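Local coordinates for Arf-GAP domain and FG repeat-containing protein 1 (Homo sapiens, PDB 2OLM) that contains an Arf-GAP zinc-finger domain and FG repeats, is required for vesicle docking or fusion in acrosome biogenesis, and serves HIV-1 Rev as a cofactor in viral RNA movement, at residues 54-59 with 116-121. Residues are numbered along the deposited sequence; the frame is centred on the assembly and turned at random.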
loop_
_atom_site.group_PDB
_atom_site.type_symbol
_atom_site.label_atom_id
_atom_site.label_comp_id
_atom_site.label_asym_id
_atom_site.label_seq_id
_atom_site.Cartn_x
_atom_site.Cartn_y
_atom_site.Cartn_z
ATOM N N SER A 54 7.680 -10.789 19.918
ATOM C CA SER A 54 8.729 -11.671 20.435
ATOM C C SER A 54 10.155 -11.269 19.992
ATOM O O SER A 54 11.095 -11.373 20.781
ATOM C CB SER A 54 8.465 -13.128 20.061
ATOM O OG SER A 54 7.264 -13.557 20.716
ATOM N N LEU A 55 10.284 -10.806 18.760
ATOM C CA LEU A 55 11.562 -10.302 18.229
ATOM C C LEU A 55 12.056 -9.120 19.033
ATOM O O LEU A 55 13.293 -8.912 19.168
ATOM C CB LEU A 55 11.377 -9.901 16.787
ATOM C CG LEU A 55 11.302 -11.077 15.763
ATOM C CD1 LEU A 55 10.704 -10.620 14.429
ATOM C CD2 LEU A 55 12.694 -11.758 15.552
ATOM N N ARG A 56 11.135 -8.309 19.541
ATOM C CA ARG A 56 11.522 -7.188 20.440
ATOM C C ARG A 56 11.986 -7.641 21.825
ATOM O O ARG A 56 12.566 -6.840 22.582
ATOM C CB ARG A 56 10.382 -6.167 20.589
ATOM C CG ARG A 56 10.020 -5.513 19.309
ATOM C CD ARG A 56 11.120 -4.725 18.719
ATOM N NE ARG A 56 11.650 -3.728 19.632
ATOM C CZ ARG A 56 12.748 -3.007 19.406
ATOM N NH1 ARG A 56 13.497 -3.158 18.310
ATOM N NH2 ARG A 56 13.117 -2.118 20.329
ATOM N N GLY A 57 11.750 -8.886 22.151
ATOM C CA GLY A 57 12.232 -9.446 23.417
ATOM C C GLY A 57 13.621 -10.039 23.335
ATOM O O GLY A 57 14.204 -10.418 24.357
ATOM N N LEU A 58 14.209 -10.126 22.133
ATOM C CA LEU A 58 15.597 -10.539 22.034
ATOM C C LEU A 58 16.493 -9.406 22.521
ATOM O O LEU A 58 16.105 -8.270 22.575
ATOM C CB LEU A 58 15.933 -10.883 20.591
ATOM C CG LEU A 58 15.141 -12.031 19.933
ATOM C CD1 LEU A 58 15.475 -12.226 18.515
ATOM C CD2 LEU A 58 15.450 -13.336 20.727
ATOM N N ASN A 59 17.696 -9.782 22.916
ATOM C CA ASN A 59 18.708 -8.809 23.257
ATOM C C ASN A 59 20.013 -9.089 22.516
ATOM O O ASN A 59 20.632 -10.129 22.743
ATOM C CB ASN A 59 18.972 -8.806 24.741
ATOM C CG ASN A 59 19.678 -7.560 25.182
ATOM O OD1 ASN A 59 19.748 -6.558 24.444
ATOM N ND2 ASN A 59 20.193 -7.587 26.419
ATOM N N LEU A 116 13.426 -18.200 18.773
ATOM C CA LEU A 116 14.047 -17.092 18.068
ATOM C C LEU A 116 15.521 -16.924 18.493
ATOM O O LEU A 116 16.379 -16.609 17.668
ATOM C CB LEU A 116 13.266 -15.802 18.277
ATOM C CG LEU A 116 11.855 -15.787 17.765
ATOM C CD1 LEU A 116 11.172 -14.469 18.234
ATOM C CD2 LEU A 116 11.777 -15.915 16.312
ATOM N N GLN A 117 15.833 -17.157 19.764
ATOM C CA GLN A 117 17.237 -17.208 20.201
ATOM C C GLN A 117 18.030 -18.288 19.480
ATOM O O GLN A 117 19.156 -18.051 19.050
ATOM C CB GLN A 117 17.367 -17.351 21.706
ATOM C CG GLN A 117 16.933 -16.112 22.444
ATOM C CD GLN A 117 17.051 -16.220 23.947
ATOM O OE1 GLN A 117 17.024 -15.193 24.626
ATOM N NE2 GLN A 117 17.167 -17.431 24.476
ATOM N N GLU A 118 17.436 -19.481 19.377
ATOM C CA GLU A 118 18.128 -20.560 18.664
ATOM C C GLU A 118 18.313 -20.217 17.214
ATOM O O GLU A 118 19.353 -20.506 16.641
ATOM C CB GLU A 118 17.398 -21.887 18.859
ATOM C CG GLU A 118 17.683 -22.463 20.240
ATOM C CD GLU A 118 17.287 -23.888 20.394
ATOM O OE1 GLU A 118 16.514 -24.396 19.541
ATOM O OE2 GLU A 118 17.718 -24.460 21.422
ATOM N N LYS A 119 17.341 -19.530 16.630
ATOM C CA LYS A 119 17.363 -19.223 15.193
ATOM C C LYS A 119 18.427 -18.168 14.865
ATOM O O LYS A 119 19.224 -18.325 13.938
ATOM C CB LYS A 119 15.976 -18.767 14.712
ATOM C CG LYS A 119 15.830 -18.526 13.254
ATOM C CD LYS A 119 14.356 -18.322 12.886
ATOM C CE LYS A 119 14.163 -18.012 11.425
ATOM N NZ LYS A 119 12.692 -17.855 11.020
ATOM N N TYR A 120 18.385 -17.064 15.611
ATOM C CA TYR A 120 19.148 -15.871 15.260
ATOM C C TYR A 120 20.422 -15.684 16.056
ATOM O O TYR A 120 21.380 -15.155 15.520
ATOM C CB TYR A 120 18.277 -14.591 15.378
ATOM C CG TYR A 120 17.134 -14.573 14.390
ATOM C CD1 TYR A 120 17.351 -14.414 13.029
ATOM C CD2 TYR A 120 15.842 -14.758 14.813
ATOM C CE1 TYR A 120 16.292 -14.436 12.125
ATOM C CE2 TYR A 120 14.791 -14.773 13.930
ATOM C CZ TYR A 120 15.025 -14.617 12.577
ATOM O OH TYR A 120 14.023 -14.627 11.630
ATOM N N GLU A 121 20.416 -16.084 17.327
ATOM C CA GLU A 121 21.570 -15.847 18.216
ATOM C C GLU A 121 22.508 -17.048 18.230
ATOM O O GLU A 121 23.709 -16.934 17.914
ATOM C CB GLU A 121 21.114 -15.471 19.628
ATOM C CG GLU A 121 20.190 -14.255 19.688
ATOM C CD GLU A 121 19.810 -13.817 21.076
ATOM O OE1 GLU A 121 20.185 -14.489 22.049
ATOM O OE2 GLU A 121 19.137 -12.779 21.173
HETATM O O HOH W 1 17.806 -12.522 23.499
#
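Leu58 reaches across to one side of helix 109-121, where Leu116, Gln117 and Glu121 receive it. Leu58 CB lies 3.8 Å from Glu121 OE2. With CG beside the backbone N and anti to the carbonyl carbon (chi1 -61°), the branch runs on until Leu58 CD2 touches Gln117 CG at 3.6 Å, Glu121 OE2 at 3.8 Å and Leu116 CB at 4.1 Å. Gln117 and Glu121 both run antiparallel to the Leu58 side chain: Gln117 lays its aliphatic CG against the leucine and carries its amide on to a water, while Glu121 brings carboxylate OE2 alongside Leu58 CB and CD2. No hydrogen bond runs directly between the segments; the water links them, accepting from Asn59 N and donating to Gln117 OE1 and to Glu121 OE2, the last at 2.7 Å. Lys113, one helical turn earlier, also bonds Gln117 OE1.

Ser54 and Leu55 belong to helix 49-55 of the Arf-GAP domain, which starts just after Cys48 and contains Cys51; these two cysteines hold the zinc ion together with Cys28 and Cys31. A type I turn runs from Leu55 to Leu58, and both leucines meet the C-terminal part of helix 109-121.

Next to Leu58, Leu116 sends CD1 to within 3.5 Å of Ser54 CB. The Leu55 side chain lies roughly perpendicular to that of Leu116, and Leu55 CD2 also approaches Tyr120 CE2 at 4.0 Å, obliquely to the ring. Lys119 CG from the same helix lies over one face of that ring, His62 meets it edge-to-face, and the phenol OH is hydrogen-bonded to Asp30, which also forms a salt bridge with Lys119.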